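Local coordinates for protein oxidized polyvinyl alcohol hydrolase (Sphingopyxis, PDB 3WLA) that hydrolyses beta-diketones such as 4,6-nonanedione and the oxidized form of polyvinyl alcohol, cleaving a carbon–carbon bond next to a carbonyl group, at residues V54-A59 / W111-D116; K228-V233 / H306-S311; N273-A278 / S310-F315. All blocks are in the same frame, centred on the assembly; numbering follows the deposited sequence.

Contact 1: residues V54-A59 / W111-D116; sequences VGTVEA and WNPWND. With SO4 (sulfate ion), chain D.
Two indoles meet the loop 54-59 edge-on, Trp111 offering its N-H edge to the hydroxyl of Thr56 and Trp114 doing the same to the carbonyl of Val54. In each pair the acceptor lies almost in the ring plane. Trp114 NE1 stands 2.7 Å from Val54 O in a nearly straight bond (165° at the hydrogen), while Trp111 NE1 reaches Thr56 OG1 over 3.0 Å. Between these bonds Pro113 wedges in, its CG 3.7 Å from Thr56 OG1 and its CB equally near Gly55 O. A sulfate ion, probably from the crystallisation liquor, sits on the side of Thr56 away from Pro113. Thr56 N gives sulfate O1 a bond of 2.8 Å, and Val57 N holds sulfate O2 at 2.9 Å with an angle of 172°. Thr56 OG1, placed beside its own backbone N by a chi1 of -52°, adds a hydrogen bond to O1, and Ser162, a charge-relay residue by similarity and probably the nucleophile, also binds the ion. Trp114 packs on Ala163 and Met167 of the helix that follows this serine. A loop directly after a central strand, with amides aimed at an anion beside the probable nucleophile, is consistent with the oxyanion hole of an alpha/beta-hydrolase. Thr56 OG1 accepts from Trp111 and donates to the sulfate, which fixes its hydroxyl rotation; the indole thus probably acts as second-shell support for anion binding.

Contact 2: residues K228-V233 / H306-S311; sequences KLDPMV and HPKGSS
Lys308 NZ is gripped by carbonyl oxygens: its bond to Pro231 O measures 2.6 Å, and Ser176 O and Trp179 O are further acceptors from the loop between helix 163-174 and strand 181-185. The contact lies where the chain enters strand 232-238, an inner strand of the central sheet of the alpha/beta-hydrolase fold, and meets a type II beta turn, Pro307 to Ser310, beyond helix 292-304. The two backbones pass in nearly opposite directions. An all-but-extended start, with CG anti to the backbone N (chi1 -172°), carries the lysine alongside Met232, and bends at its last two torsions bring the ammonium group back to the carbonyl of Pro231. It approaches that C=O at 152°, tilted out of the carbonyl plane. Asp230 OD2 forms a salt bridge with the same nitrogen, although the placement of this oxygen is less certain. Charge and carbonyl dipoles together probably stabilise the lysine as a cation. Beyond the polar cluster, Pro231 CB rests 3.7 Å from Gly309 N in the turn, where the glycine takes a positive phi of 99°. The side chains of Val233 and His306 run alongside in opposite directions, with Val233 CB 3.8 Å from His306 ND1. Within the turn, Ser310 OG bonds to Pro307 O at 2.7 Å on a carbonyl lone pair, and Ser310 CB lies 3.3 Å above the plane of the His306 ring, over its centre.

Contact 3: residues N273-A278 / S310-F315; sequences NVVHVA and SSPKDF
Val275 and Phe315 make a CH-pi contact. The CG1 methyl of Val275 sits over one face of the Phe315 ring, 3.6 Å from the centroid and 16° off the ring normal, displaced toward the CD2 side, where the separation from CD2 is 3.5 Å. With CG1 anti to the backbone N (chi1 165°), the valine's other methyl, CG2, is turned to a different partner.

The remaining apolar contacts flank that methyl-on-ring pair. Val275 CG2 packs against Pro312, 3.6 Å from its CA and 3.8 Å from its CB, so one branched side chain bridges the start of the 3-10 turn and the aromatic ring. Val277 CG2 touches the far end of the ring, 3.7 Å from Phe315 CE2, with the two side chains crossing at about a right angle. Pro312 CG lies 4.0 Å from Asn273 CA; the amide of Asn273 turns the other way, its ND2 bonded to Leu229 O.

Strand 274-280 belongs to the central sheet of the alpha/beta-hydrolase fold, between the parallel strand 232-238 and the antiparallel strand 325-328. Alternation puts Val275 and Val277 on the face covered by segment 310-315, whereas His276 points to the other face and meets Ser265, by similarity part of the charge relay, on helix 257-269.

Backbone hydrogen bonds shape the covering segment. Asp314 N bonds to Ser311 O at 2.9 Å and Phe315 N to Pro312 O at 3.1 Å, folding residues 312-314 into a 3-10 turn that presents the proline and the phenylalanine to the same strand. Phe315 also meets the ring of His306 with the planes about 85° apart and touches Ile328 of the edge strand.

Contacts 2 and 3 lie on the same side of the chain's centre, about 7 Å apart between centres, and share Ser310 and Ser311; contact 1 lies on the opposite side, its centre 27 Å from that of contact 2 and 29 Å from that of contact 3. The neighbouring strands 232-238 and 274-280 take part in contacts 2 and 3 respectively, and a single connection after helix 292-304 covers both. Contact 3 is buried and apolar, whereas contact 2 is only partly buried and centred on a charged group. Contact 1, also buried, is instead polar, as suits loops bordering the probable active site rather than a face of the sheet.

Contact 1: residues V54-A59 / W111-D116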
loop_
_atom_site.group_PDB
_atom_site.type_symbol
_atom_site.label_atom_id
_atom_site.label_comp_id
_atom_site.label_asym_id
_atom_site.label_seq_id
_atom_site.Cartn_x
_atom_site.Cartn_y
_atom_site.Cartn_z
ATOM N N VAL A 54 -0.793 -7.236 4.062
ATOM C CA VAL A 54 0.393 -8.093 4.132
ATOM C C VAL A 54 0.981 -8.196 2.725
ATOM O O VAL A 54 0.368 -7.802 1.736
ATOM C CB VAL A 54 0.067 -9.574 4.545
ATOM C CG1 VAL A 54 -0.253 -9.658 6.039
ATOM C CG2 VAL A 54 -1.151 -10.063 3.767
ATOM N N GLY A 55 2.156 -8.799 2.684
ATOM C CA GLY A 55 2.864 -9.031 1.472
ATOM C C GLY A 55 2.764 -10.468 0.981
ATOM O O GLY A 55 1.678 -11.030 0.792
ATOM N N THR A 56 3.899 -11.091 0.792
ATOM C CA THR A 56 3.872 -12.423 0.206
ATOM C C THR A 56 3.760 -13.587 1.189
ATOM O O THR A 56 3.063 -14.597 0.892
ATOM C CB THR A 56 5.161 -12.683 -0.596
ATOM O OG1 THR A 56 5.387 -11.603 -1.529
ATOM C CG2 THR A 56 5.102 -14.119 -1.254
ATOM N N VAL A 57 4.421 -13.460 2.344
ATOM C CA VAL A 57 4.446 -14.590 3.277
ATOM C C VAL A 57 3.813 -14.444 4.652
ATOM O O VAL A 57 3.791 -15.405 5.425
ATOM C CB VAL A 57 5.877 -15.142 3.424
ATOM C CG1 VAL A 57 6.446 -15.458 2.011
ATOM C CG2 VAL A 57 6.756 -14.153 4.142
ATOM N N GLU A 58 3.266 -13.282 4.987
ATOM C CA GLU A 58 2.650 -13.156 6.325
ATOM C C GLU A 58 1.137 -13.248 6.225
ATOM O O GLU A 58 0.520 -12.781 5.254
ATOM C CB GLU A 58 3.047 -11.824 6.963
ATOM C CG GLU A 58 4.568 -11.707 7.154
ATOM C CD GLU A 58 4.943 -10.318 7.657
ATOM O OE1 GLU A 58 4.793 -9.377 6.853
ATOM O OE2 GLU A 58 5.357 -10.192 8.838
ATOM N N ALA A 59 0.517 -13.831 7.241
ATOM C CA ALA A 59 -0.950 -14.001 7.242
ATOM C C ALA A 59 -1.588 -12.679 7.659
ATOM O O ALA A 59 -0.988 -11.966 8.482
ATOM C CB ALA A 59 -1.364 -15.077 8.312
ATOM N N TRP A 111 2.956 -10.405 -9.803
ATOM C CA TRP A 111 3.225 -11.227 -8.613
ATOM C C TRP A 111 1.857 -11.647 -8.086
ATOM O O TRP A 111 0.896 -10.860 -8.103
ATOM C CB TRP A 111 3.981 -10.354 -7.570
ATOM C CG TRP A 111 4.800 -11.086 -6.515
ATOM C CD1 TRP A 111 4.706 -10.979 -5.108
ATOM C CD2 TRP A 111 5.889 -11.968 -6.765
ATOM N NE1 TRP A 111 5.680 -11.739 -4.513
ATOM C CE2 TRP A 111 6.418 -12.358 -5.493
ATOM C CE3 TRP A 111 6.481 -12.474 -7.945
ATOM C CZ2 TRP A 111 7.511 -13.236 -5.383
ATOM C CZ3 TRP A 111 7.571 -13.341 -7.825
ATOM C CH2 TRP A 111 8.068 -13.709 -6.567
ATOM N N ASN A 112 1.778 -12.879 -7.607
ATOM C CA ASN A 112 0.517 -13.399 -7.179
ATOM C C ASN A 112 -0.179 -12.843 -5.907
ATOM O O ASN A 112 -1.390 -12.800 -5.861
ATOM C CB ASN A 112 0.624 -14.929 -7.046
ATOM C CG ASN A 112 -0.732 -15.625 -7.177
ATOM O OD1 ASN A 112 -1.574 -15.183 -7.929
ATOM N ND2 ASN A 112 -0.924 -16.715 -6.478
ATOM N N PRO A 113 0.560 -12.444 -4.870
ATOM C CA PRO A 113 -0.217 -11.958 -3.699
ATOM C C PRO A 113 -1.322 -10.917 -3.890
ATOM O O PRO A 113 -2.433 -11.056 -3.334
ATOM C CB PRO A 113 0.863 -11.458 -2.744
ATOM C CG PRO A 113 2.065 -12.310 -3.079
ATOM C CD PRO A 113 2.006 -12.356 -4.625
ATOM N N TRP A 114 -1.012 -9.876 -4.656
ATOM C CA TRP A 114 -1.976 -8.804 -4.891
ATOM C C TRP A 114 -1.894 -8.442 -6.342
ATOM O O TRP A 114 -0.813 -8.530 -6.929
ATOM C CB TRP A 114 -1.655 -7.519 -4.074
ATOM C CG TRP A 114 -1.820 -7.662 -2.561
ATOM C CD1 TRP A 114 -0.822 -7.739 -1.617
ATOM C CD2 TRP A 114 -3.052 -7.727 -1.847
ATOM N NE1 TRP A 114 -1.368 -7.846 -0.370
ATOM C CE2 TRP A 114 -2.732 -7.834 -0.464
ATOM C CE3 TRP A 114 -4.405 -7.705 -2.232
ATOM C CZ2 TRP A 114 -3.726 -7.915 0.552
ATOM C CZ3 TRP A 114 -5.402 -7.791 -1.219
ATOM C CH2 TRP A 114 -5.044 -7.896 0.163
ATOM N N ASN A 115 -3.045 -8.035 -6.904
ATOM C CA ASN A 115 -3.138 -7.623 -8.304
ATOM C C ASN A 115 -2.518 -6.212 -8.266
ATOM O O ASN A 115 -3.235 -5.203 -8.382
ATOM C CB ASN A 115 -4.600 -7.499 -8.729
ATOM C CG ASN A 115 -5.325 -8.856 -8.838
ATOM O OD1 ASN A 115 -6.552 -8.893 -8.918
ATOM N ND2 ASN A 115 -4.575 -9.956 -8.884
ATOM N N ASP A 116 -1.196 -6.159 -8.084
ATOM C CA ASP A 116 -0.517 -4.884 -7.936
ATOM C C ASP A 116 0.272 -4.295 -9.082
ATOM O O ASP A 116 0.826 -3.232 -8.936
ATOM C CB ASP A 116 0.380 -4.915 -6.689
ATOM C CG ASP A 116 1.429 -6.040 -6.737
ATOM O OD1 ASP A 116 1.873 -6.422 -7.858
ATOM O OD2 ASP A 116 1.821 -6.533 -5.643
HETATM S S SO4 D . 7.061 -10.545 2.049
HETATM O O1 SO4 D . 6.447 -9.969 0.845
HETATM O O2 SO4 D . 6.003 -11.140 2.913
HETATM O O3 SO4 D . 7.933 -11.629 1.670
HETATM O O4 SO4 D . 7.829 -9.558 2.812
#

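Contact 2: residues K228-V233 / H306-S311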
loop_
_atom_site.group_PDB
_atom_site.type_symbol
_atom_site.label_atom_id
_atom_site.label_comp_id
_atom_site.label_asym_id
_atom_site.label_seq_id
_atom_site.Cartn_x
_atom_site.Cartn_y
_atom_site.Cartn_z
ATOM N N LYS A 228 -1.991 14.065 -13.000
ATOM C CA LYS A 228 -2.665 14.631 -11.862
ATOM C C LYS A 228 -3.429 13.585 -11.035
ATOM O O LYS A 228 -3.873 12.539 -11.551
ATOM C CB LYS A 228 -3.637 15.697 -12.336
ATOM C CG LYS A 228 -4.640 15.142 -13.256
ATOM C CD LYS A 228 -5.251 16.254 -14.077
ATOM C CE LYS A 228 -5.867 15.668 -15.356
ATOM N NZ LYS A 228 -4.856 15.055 -16.326
ATOM N N LEU A 229 -3.581 13.875 -9.745
ATOM C CA LEU A 229 -4.328 12.983 -8.852
ATOM C C LEU A 229 -5.151 13.838 -7.891
ATOM O O LEU A 229 -4.876 15.033 -7.718
ATOM C CB LEU A 229 -3.375 12.111 -8.006
ATOM C CG LEU A 229 -2.338 11.229 -8.709
ATOM C CD1 LEU A 229 -1.337 10.785 -7.631
ATOM C CD2 LEU A 229 -3.015 10.028 -9.421
ATOM N N ASP A 230 -6.136 13.205 -7.267
ATOM C CA ASP A 230 -6.976 13.832 -6.259
ATOM C C ASP A 230 -6.012 14.079 -5.062
ATOM O O ASP A 230 -5.001 13.373 -4.951
ATOM C CB ASP A 230 -8.051 12.842 -5.862
ATOM C CG ASP A 230 -9.366 13.518 -5.513
ATOM O OD1 ASP A 230 -9.884 14.226 -6.403
ATOM O OD2 ASP A 230 -9.874 13.335 -4.358
ATOM N N PRO A 231 -6.320 15.037 -4.146
ATOM C CA PRO A 231 -5.484 15.375 -2.975
ATOM C C PRO A 231 -5.259 14.192 -2.027
ATOM O O PRO A 231 -6.215 13.468 -1.671
ATOM C CB PRO A 231 -6.265 16.501 -2.300
ATOM C CG PRO A 231 -6.960 17.113 -3.404
ATOM C CD PRO A 231 -7.510 15.902 -4.142
ATOM N N MET A 232 -4.000 14.024 -1.621
ATOM C CA MET A 232 -3.605 12.919 -0.728
ATOM C C MET A 232 -2.334 13.211 0.020
ATOM O O MET A 232 -1.581 14.139 -0.337
ATOM C CB MET A 232 -3.319 11.616 -1.517
ATOM C CG MET A 232 -4.486 10.894 -2.162
ATOM S SD MET A 232 -3.982 9.373 -3.021
ATOM C CE MET A 232 -2.776 9.941 -4.313
ATOM N N VAL A 233 -2.092 12.395 1.056
ATOM C CA VAL A 233 -0.836 12.437 1.811
ATOM C C VAL A 233 -0.271 10.980 1.707
ATOM O O VAL A 233 -0.994 9.981 1.918
ATOM C CB VAL A 233 -1.044 12.865 3.291
ATOM C CG1 VAL A 233 -2.082 12.078 3.920
ATOM C CG2 VAL A 233 0.239 12.759 4.050
ATOM N N HIS A 306 -3.866 15.327 7.830
ATOM C CA HIS A 306 -3.984 15.917 6.524
ATOM C C HIS A 306 -5.143 15.245 5.807
ATOM O O HIS A 306 -4.940 14.488 4.900
ATOM C CB HIS A 306 -2.669 15.706 5.749
ATOM C CG HIS A 306 -2.507 16.620 4.582
ATOM N ND1 HIS A 306 -2.800 16.246 3.293
ATOM C CD2 HIS A 306 -2.056 17.896 4.507
ATOM C CE1 HIS A 306 -2.536 17.244 2.470
ATOM N NE2 HIS A 306 -2.079 18.257 3.177
ATOM N N PRO A 307 -6.383 15.529 6.228
ATOM C CA PRO A 307 -7.555 14.919 5.598
ATOM C C PRO A 307 -7.661 15.303 4.122
ATOM O O PRO A 307 -7.149 16.354 3.683
ATOM C CB PRO A 307 -8.725 15.416 6.464
ATOM C CG PRO A 307 -8.234 16.701 7.020
ATOM C CD PRO A 307 -6.762 16.458 7.312
ATOM N N LYS A 308 -8.303 14.426 3.361
ATOM C CA LYS A 308 -8.464 14.629 1.930
ATOM C C LYS A 308 -8.981 16.033 1.657
ATOM O O LYS A 308 -9.981 16.461 2.235
ATOM C CB LYS A 308 -9.424 13.585 1.345
ATOM C CG LYS A 308 -9.511 13.591 -0.155
ATOM C CD LYS A 308 -10.133 12.272 -0.636
ATOM C CE LYS A 308 -9.598 11.885 -1.991
ATOM N NZ LYS A 308 -8.126 11.790 -2.167
ATOM N N GLY A 309 -8.266 16.737 0.793
ATOM C CA GLY A 309 -8.626 18.101 0.459
ATOM C C GLY A 309 -7.826 19.143 1.218
ATOM O O GLY A 309 -8.148 20.336 1.128
ATOM N N SER A 310 -6.797 18.744 1.972
ATOM C CA SER A 310 -5.979 19.727 2.697
ATOM C C SER A 310 -4.959 20.319 1.762
ATOM O O SER A 310 -4.545 19.707 0.791
ATOM C CB SER A 310 -5.225 19.094 3.866
ATOM O OG SER A 310 -6.118 18.552 4.811
ATOM N N SER A 311 -4.531 21.523 2.062
ATOM C CA SER A 311 -3.552 22.135 1.207
ATOM C C SER A 311 -2.146 21.708 1.637
ATOM O O SER A 311 -1.807 21.725 2.806
ATOM C CB SER A 311 -3.694 23.652 1.269
ATOM O OG SER A 311 -2.523 24.244 0.750
#

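Contact 3: residues N273-A278 / S310-F315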
loop_
_atom_site.group_PDB
_atom_site.type_symbol
_atom_site.label_atom_id
_atom_site.label_comp_id
_atom_site.label_asym_id
_atom_site.label_seq_id
_atom_site.Cartn_x
_atom_site.Cartn_y
_atom_site.Cartn_z
ATOM N N ASN A 273 -0.704 18.616 -5.640
ATOM C CA ASN A 273 -1.736 18.541 -4.604
ATOM C C ASN A 273 -1.591 17.314 -3.696
ATOM O O ASN A 273 -2.471 17.044 -2.869
ATOM C CB ASN A 273 -3.146 18.629 -5.212
ATOM C CG ASN A 273 -3.495 17.429 -6.056
ATOM O OD1 ASN A 273 -2.605 16.799 -6.658
ATOM N ND2 ASN A 273 -4.795 17.112 -6.141
ATOM N N VAL A 274 -0.472 16.595 -3.845
ATOM C CA VAL A 274 -0.177 15.430 -2.993
ATOM C C VAL A 274 1.039 15.705 -2.072
ATOM O O VAL A 274 2.096 16.142 -2.526
ATOM C CB VAL A 274 0.116 14.150 -3.831
ATOM C CG1 VAL A 274 0.669 13.043 -2.909
ATOM C CG2 VAL A 274 -1.149 13.632 -4.504
ATOM N N VAL A 275 0.876 15.504 -0.777
ATOM C CA VAL A 275 1.974 15.662 0.142
ATOM C C VAL A 275 2.652 14.264 0.212
ATOM O O VAL A 275 1.968 13.220 0.371
ATOM C CB VAL A 275 1.463 16.072 1.544
ATOM C CG1 VAL A 275 2.535 15.888 2.598
ATOM C CG2 VAL A 275 1.041 17.519 1.521
ATOM N N HIS A 276 3.969 14.238 0.018
ATOM C CA HIS A 276 4.739 12.987 0.098
ATOM C C HIS A 276 5.734 13.116 1.215
ATOM O O HIS A 276 6.364 14.172 1.376
ATOM C CB HIS A 276 5.479 12.680 -1.231
ATOM C CG HIS A 276 6.217 11.373 -1.192
ATOM N ND1 HIS A 276 7.536 11.281 -0.801
ATOM C CD2 HIS A 276 5.764 10.097 -1.296
ATOM C CE1 HIS A 276 7.857 9.999 -0.649
ATOM N NE2 HIS A 276 6.795 9.263 -0.936
ATOM N N VAL A 277 5.854 12.064 2.024
ATOM C CA VAL A 277 6.789 12.021 3.127
ATOM C C VAL A 277 7.687 10.798 2.876
ATOM O O VAL A 277 7.198 9.668 2.650
ATOM C CB VAL A 277 6.076 11.888 4.502
ATOM C CG1 VAL A 277 7.118 11.763 5.649
ATOM C CG2 VAL A 277 5.207 13.101 4.771
ATOM N N ALA A 278 8.996 11.041 2.858
ATOM C CA ALA A 278 9.982 9.990 2.625
ATOM C C ALA A 278 10.616 9.602 3.948
ATOM O O ALA A 278 11.370 10.384 4.527
ATOM C CB ALA A 278 11.052 10.445 1.652
ATOM N N SER A 310 -6.797 18.744 1.972
ATOM C CA SER A 310 -5.979 19.727 2.697
ATOM C C SER A 310 -4.959 20.319 1.762
ATOM O O SER A 310 -4.545 19.707 0.791
ATOM C CB SER A 310 -5.225 19.094 3.866
ATOM O OG SER A 310 -6.118 18.552 4.811
ATOM N N SER A 311 -4.531 21.523 2.062
ATOM C CA SER A 311 -3.552 22.135 1.207
ATOM C C SER A 311 -2.146 21.708 1.637
ATOM O O SER A 311 -1.807 21.725 2.806
ATOM C CB SER A 311 -3.694 23.652 1.269
ATOM O OG SER A 311 -2.523 24.244 0.750
ATOM N N PRO A 312 -1.314 21.342 0.676
ATOM C CA PRO A 312 0.052 20.917 0.950
ATOM C C PRO A 312 0.799 21.917 1.797
ATOM O O PRO A 312 1.547 21.541 2.712
ATOM C CB PRO A 312 0.650 20.782 -0.433
ATOM C CG PRO A 312 -0.527 20.288 -1.236
ATOM C CD PRO A 312 -1.657 21.153 -0.745
ATOM N N LYS A 313 0.591 23.195 1.504
ATOM C CA LYS A 313 1.263 24.255 2.236
ATOM C C LYS A 313 0.967 24.256 3.733
ATOM O O LYS A 313 1.722 24.820 4.520
ATOM C CB LYS A 313 0.895 25.611 1.621
ATOM C CG LYS A 313 -0.585 25.963 1.741
ATOM C CD LYS A 313 -1.032 26.915 0.611
ATOM C CE LYS A 313 -2.475 27.416 0.789
ATOM N NZ LYS A 313 -2.892 28.384 -0.298
ATOM N N ASP A 314 -0.131 23.649 4.150
ATOM C CA ASP A 314 -0.438 23.609 5.588
ATOM C C ASP A 314 0.057 22.367 6.353
ATOM O O ASP A 314 0.003 22.310 7.582
ATOM C CB ASP A 314 -1.936 23.751 5.779
ATOM C CG ASP A 314 -2.459 25.030 5.154
ATOM O OD1 ASP A 314 -1.911 26.103 5.529
ATOM O OD2 ASP A 314 -3.378 24.962 4.292
ATOM N N PHE A 315 0.550 21.378 5.625
ATOM C CA PHE A 315 1.033 20.125 6.246
ATOM C C PHE A 315 2.221 20.398 7.162
ATOM O O PHE A 315 3.136 21.139 6.808
ATOM C CB PHE A 315 1.481 19.168 5.139
ATOM C CG PHE A 315 1.979 17.854 5.643
ATOM C CD1 PHE A 315 1.092 16.932 6.194
ATOM C CD2 PHE A 315 3.338 17.532 5.558
ATOM C CE1 PHE A 315 1.538 15.682 6.667
ATOM C CE2 PHE A 315 3.817 16.301 6.021
ATOM C CZ PHE A 315 2.891 15.360 6.586
#